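Local coordinates for SorB (PDB 6B2V), which helps build the antibiotic sorangicin in a trans-acyltransferase polyketide synthase, this chain being the pyran synthase domain of module nine, which closes a pyran ring in the growing chain, at residues A[26-30]-A[200-204]; A[70-75]-A[103-107]. All blocks are in the same frame, centred on the assembly; numbering follows the deposited sequence.

Contact 1: residues A[26-30]-A[200-204]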
loop_
_atom_site.group_PDB
_atom_site.type_symbol
_atom_site.label_atom_id
_atom_site.label_comp_id
_atom_site.label_asym_id
_atom_site.label_seq_id
_atom_site.Cartn_x
_atom_site.Cartn_y
_atom_site.Cartn_z
ATOM N N GLN A 26 -5.022 -10.933 -19.652
ATOM C CA GLN A 26 -5.937 -10.405 -18.634
ATOM C C GLN A 26 -5.758 -8.918 -18.469
ATOM O O GLN A 26 -4.687 -8.501 -18.188
ATOM C CB GLN A 26 -5.677 -11.068 -17.280
ATOM C CG GLN A 26 -6.501 -10.452 -16.162
ATOM C CD GLN A 26 -5.830 -10.491 -14.777
ATOM O OE1 GLN A 26 -5.838 -9.490 -14.033
ATOM N NE2 GLN A 26 -5.257 -11.648 -14.427
ATOM N N ARG A 27 -6.784 -8.124 -18.705
ATOM C CA ARG A 27 -6.656 -6.695 -18.566
ATOM C C ARG A 27 -6.379 -6.203 -17.142
ATOM O O ARG A 27 -6.995 -6.642 -16.241
ATOM C CB ARG A 27 -7.962 -6.079 -19.060
ATOM C CG ARG A 27 -8.103 -4.588 -18.881
ATOM C CD ARG A 27 -9.535 -4.092 -19.068
ATOM N NE ARG A 27 -10.428 -4.276 -17.930
ATOM C CZ ARG A 27 -10.464 -3.519 -16.835
ATOM N NH1 ARG A 27 -9.608 -2.540 -16.649
ATOM N NH2 ARG A 27 -11.367 -3.770 -15.916
ATOM N N HIS A 28 -5.430 -5.309 -16.975
ATOM C CA HIS A 28 -5.198 -4.711 -15.687
ATOM C C HIS A 28 -4.794 -3.281 -15.914
ATOM O O HIS A 28 -3.986 -3.033 -16.739
ATOM C CB HIS A 28 -4.157 -5.491 -14.938
ATOM C CG HIS A 28 -4.015 -5.066 -13.520
ATOM N ND1 HIS A 28 -3.298 -3.963 -13.153
ATOM C CD2 HIS A 28 -4.500 -5.589 -12.379
ATOM C CE1 HIS A 28 -3.361 -3.809 -11.853
ATOM N NE2 HIS A 28 -4.078 -4.789 -11.359
ATOM N N PRO A 29 -5.260 -2.349 -15.116
ATOM C CA PRO A 29 -4.947 -0.942 -15.344
ATOM C C PRO A 29 -3.456 -0.609 -15.280
ATOM O O PRO A 29 -3.047 0.372 -15.790
ATOM C CB PRO A 29 -5.668 -0.236 -14.214
ATOM C CG PRO A 29 -6.796 -1.139 -13.905
ATOM C CD PRO A 29 -6.266 -2.501 -14.056
ATOM N N LEU A 30 -2.716 -1.413 -14.562
ATOM C CA LEU A 30 -1.295 -1.134 -14.385
ATOM C C LEU A 30 -0.327 -1.997 -15.168
ATOM O O LEU A 30 0.834 -1.810 -15.080
ATOM C CB LEU A 30 -0.923 -1.120 -12.899
ATOM C CG LEU A 30 -1.844 -0.363 -11.953
ATOM C CD1 LEU A 30 -1.391 -0.618 -10.543
ATOM C CD2 LEU A 30 -1.879 1.123 -12.231
ATOM N N ASP A 200 -12.344 -0.219 -10.413
ATOM C CA ASP A 200 -12.140 -1.053 -11.537
ATOM C C ASP A 200 -11.946 -2.357 -10.794
ATOM O O ASP A 200 -11.038 -2.517 -10.009
ATOM C CB ASP A 200 -10.887 -0.654 -12.247
ATOM C CG ASP A 200 -10.647 -1.452 -13.473
ATOM O OD1 ASP A 200 -10.983 -2.609 -13.490
ATOM O OD2 ASP A 200 -10.092 -0.878 -14.390
ATOM N N GLU A 201 -12.731 -3.360 -11.138
ATOM C CA GLU A 201 -12.651 -4.668 -10.489
ATOM C C GLU A 201 -11.442 -5.490 -10.897
ATOM O O GLU A 201 -11.206 -6.534 -10.416
ATOM C CB GLU A 201 -13.972 -5.456 -10.538
ATOM C CG GLU A 201 -15.067 -4.715 -9.786
ATOM C CD GLU A 201 -16.408 -5.410 -9.841
ATOM O OE1 GLU A 201 -17.394 -4.676 -10.067
ATOM O OE2 GLU A 201 -16.428 -6.613 -9.682
ATOM N N ALA A 202 -10.678 -4.963 -11.841
ATOM C CA ALA A 202 -9.430 -5.598 -12.228
ATOM C C ALA A 202 -8.372 -5.511 -11.125
ATOM O O ALA A 202 -7.501 -6.345 -10.988
ATOM C CB ALA A 202 -8.899 -5.026 -13.510
ATOM N N PHE A 203 -8.484 -4.466 -10.335
ATOM C CA PHE A 203 -7.568 -4.293 -9.225
ATOM C C PHE A 203 -7.820 -5.299 -8.099
ATOM O O PHE A 203 -8.952 -5.545 -7.811
ATOM C CB PHE A 203 -7.770 -2.923 -8.580
ATOM C CG PHE A 203 -7.201 -1.751 -9.325
ATOM C CD1 PHE A 203 -5.872 -1.643 -9.603
ATOM C CD2 PHE A 203 -7.991 -0.700 -9.643
ATOM C CE1 PHE A 203 -5.370 -0.536 -10.228
ATOM C CE2 PHE A 203 -7.511 0.398 -10.281
ATOM C CZ PHE A 203 -6.189 0.479 -10.572
ATOM N N LEU A 204 -6.802 -5.917 -7.535
ATOM C CA LEU A 204 -6.998 -6.709 -6.348
ATOM C C LEU A 204 -7.038 -5.665 -5.220
ATOM O O LEU A 204 -8.020 -5.541 -4.523
ATOM C CB LEU A 204 -5.917 -7.705 -6.130
ATOM C CG LEU A 204 -6.006 -8.518 -4.849
ATOM C CD1 LEU A 204 -7.388 -9.059 -4.572
ATOM C CD2 LEU A 204 -5.013 -9.640 -4.873
HETATM O O HOH W 1 -7.165 -8.728 -12.114
#
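OD1 of D200 is gripped from two sides: R27 NH2 reaches it on the syn side at 2.7 Å, and the backbone N of A202 on the anti side at 2.9 Å, closing an Asx turn within the type I turn D200-F203. R27 NH1 meets D200 OD2 at 2.8 Å along its syn lone pair, so this salt bridge is bidentate and end-on, with guanidinium and carboxylate planes only 26° apart. The bend of the R27 chain at chi3 (80°) turns the NH1-NH2 edge toward the carboxylate, while A202 CB lies over one face of the guanidinium. Beneath this partly exposed bridge the contact turns apolar. P29 CD packs on A202 CB at 3.7 Å, and P29 CG sits over the face of the F203 ring, a CH-pi contact 4.0 Å from the centroid. L30 CG approaches the edge of that ring. H28 lies obliquely to F203, its ND1 accepting from L30 N and its NE2 bonded to E69. The loop before strand 33-35 thus meets the loop between strand 187-192 and helix 207-225, joining the predicted N-terminal and C-terminal hotdog folds, with H28 and L204 resting against helix 64-77.

Contact 2: residues A[70-75]-A[103-107]; sequences MARAAA and LRVVL
M70 reaches from the helix to L103 and V105 with its whole side chain stretched out: CG stands anti to the backbone N (chi1 -176°), and the later torsions are also extended. M70 SD comes to 3.8 Å from L103 CD2 as the two chains pass at a slant, and the terminal methyl CE of M70 rests 3.7 Å from the carbonyl O of L103. V105 continues the close packing. With chi1 at 57° its CG1 lies between the backbone N and the carbonyl carbon, where it meets A74 CB at 3.7 Å and M70 CE at 4.1 Å. A71, one turn earlier than A74, meets V105 CG2 more loosely, through its CA at 4.4 Å. Toward L107 the fit is also less close: L107 CD1 lies against the helix backbone, 3.9 Å from A75 CA, and its approach to A75 CB is wider. R104 and V106 point away from the helix, and R104 is exposed to solvent. Segment axes run 9.2 Å apart at -59°, as a helix laid across the concave sheet of a hotdog fold. Strand 101-110 pairs with strands 41-48 and 113-120. V118 packs beside L103 and V105, while F44, Y116 and L130 of strand 123-132 touch A74, A71 and A75 and complete the apolar bed under helix 64-77.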
loop_
_atom_site.group_PDB
_atom_site.type_symbol
_atom_site.label_atom_id
_atom_site.label_comp_id
_atom_site.label_asym_id
_atom_site.label_seq_id
_atom_site.Cartn_x
_atom_site.Cartn_y
_atom_site.Cartn_z
ATOM N N MET A 70 0.960 -3.297 -8.977
ATOM C CA MET A 70 1.543 -3.526 -10.276
ATOM C C MET A 70 2.446 -4.757 -10.276
ATOM O O MET A 70 2.360 -5.560 -11.153
ATOM C CB MET A 70 2.318 -2.288 -10.748
ATOM C CG MET A 70 2.874 -2.441 -12.149
ATOM S SD MET A 70 3.817 -0.947 -12.568
ATOM C CE MET A 70 4.194 -1.268 -14.292
ATOM N N ALA A 71 3.285 -4.873 -9.269
ATOM C CA ALA A 71 4.145 -6.010 -9.184
ATOM C C ALA A 71 3.361 -7.315 -9.053
ATOM O O ALA A 71 3.667 -8.249 -9.687
ATOM C CB ALA A 71 5.081 -5.864 -8.024
ATOM N N ARG A 72 2.353 -7.317 -8.210
ATOM C CA ARG A 72 1.508 -8.477 -8.052
ATOM C C ARG A 72 0.778 -8.803 -9.344
ATOM O O ARG A 72 0.708 -9.928 -9.723
ATOM C CB ARG A 72 0.472 -8.233 -6.950
ATOM C CG ARG A 72 -0.479 -9.394 -6.642
ATOM C CD ARG A 72 -1.841 -8.874 -6.156
ATOM N NE ARG A 72 -2.581 -8.104 -7.126
ATOM C CZ ARG A 72 -3.150 -8.594 -8.204
ATOM N NH1 ARG A 72 -3.088 -9.872 -8.455
ATOM N NH2 ARG A 72 -3.792 -7.820 -9.013
ATOM N N ALA A 73 0.228 -7.793 -9.996
ATOM C CA ALA A 73 -0.483 -8.007 -11.234
ATOM C C ALA A 73 0.446 -8.568 -12.304
ATOM O O ALA A 73 0.056 -9.403 -13.063
ATOM C CB ALA A 73 -1.133 -6.744 -11.681
ATOM N N ALA A 74 1.669 -8.087 -12.357
ATOM C CA ALA A 74 2.622 -8.594 -13.336
ATOM C C ALA A 74 2.958 -10.058 -13.083
ATOM O O ALA A 74 3.093 -10.820 -13.986
ATOM C CB ALA A 74 3.876 -7.739 -13.380
ATOM N N ALA A 75 3.133 -10.411 -11.834
ATOM C CA ALA A 75 3.392 -11.770 -11.479
ATOM C C ALA A 75 2.195 -12.658 -11.830
ATOM O O ALA A 75 2.390 -13.758 -12.261
ATOM C CB ALA A 75 3.742 -11.886 -10.016
ATOM N N LEU A 103 6.087 2.818 -17.538
ATOM C CA LEU A 103 6.606 2.211 -16.331
ATOM C C LEU A 103 6.819 0.746 -16.637
ATOM O O LEU A 103 5.967 0.144 -17.209
ATOM C CB LEU A 103 5.625 2.374 -15.184
ATOM C CG LEU A 103 6.141 2.313 -13.782
ATOM C CD1 LEU A 103 7.246 3.276 -13.526
ATOM C CD2 LEU A 103 5.006 2.606 -12.840
ATOM N N ARG A 104 7.955 0.227 -16.231
ATOM C CA ARG A 104 8.306 -1.154 -16.467
ATOM C C ARG A 104 8.602 -1.871 -15.187
ATOM O O ARG A 104 9.119 -1.289 -14.321
ATOM C CB ARG A 104 9.521 -1.229 -17.387
ATOM C CG ARG A 104 9.912 -2.624 -17.785
ATOM C CD ARG A 104 11.187 -2.670 -18.601
ATOM N NE ARG A 104 11.161 -1.805 -19.767
ATOM C CZ ARG A 104 12.260 -1.463 -20.426
ATOM N NH1 ARG A 104 13.425 -1.878 -20.005
ATOM N NH2 ARG A 104 12.212 -0.688 -21.476
ATOM N N VAL A 105 8.178 -3.118 -15.088
ATOM C CA VAL A 105 8.464 -3.912 -13.935
ATOM C C VAL A 105 9.141 -5.173 -14.408
ATOM O O VAL A 105 8.635 -5.834 -15.239
ATOM C CB VAL A 105 7.200 -4.203 -13.095
ATOM C CG1 VAL A 105 6.140 -4.871 -13.901
ATOM C CG2 VAL A 105 7.528 -5.035 -11.895
ATOM N N VAL A 106 10.283 -5.474 -13.838
ATOM C CA VAL A 106 11.064 -6.641 -14.179
ATOM C C VAL A 106 11.060 -7.640 -13.027
ATOM O O VAL A 106 11.300 -7.292 -11.926
ATOM C CB VAL A 106 12.515 -6.226 -14.483
ATOM C CG1 VAL A 106 13.386 -7.420 -14.827
ATOM C CG2 VAL A 106 12.543 -5.267 -15.619
ATOM N N LEU A 107 10.791 -8.892 -13.338
ATOM C CA LEU A 107 10.754 -9.951 -12.371
ATOM C C LEU A 107 11.919 -10.877 -12.593
ATOM O O LEU A 107 12.131 -11.255 -13.670
ATOM C CB LEU A 107 9.492 -10.758 -12.556
ATOM C CG LEU A 107 8.173 -10.000 -12.515
ATOM C CD1 LEU A 107 7.010 -10.961 -12.741
ATOM C CD2 LEU A 107 8.041 -9.330 -11.168
#

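Overall arrangement
Along the chain the order is 26-30, 70-75, 103-107, 200-204, so contact 2 is nested within the long loop closed by contact 1. Their centres lie about 13 Å apart, and helix 64-77 is common ground: one side of it packs on strand 101-110, while A73 meets H28, R72 meets both H28 and L204, and M70 CE also touches the carbonyl of L30. A single carboxylate oxygen of this helix, E69 OE2, serves both loops of contact 1, through H28 and the backbone N of L204. Contact 2 is internal to the predicted N-terminal hotdog fold; contact 1 joins the two predicted hotdog halves, consistent with the double-hotdog fold of PKS dehydratase-family domains.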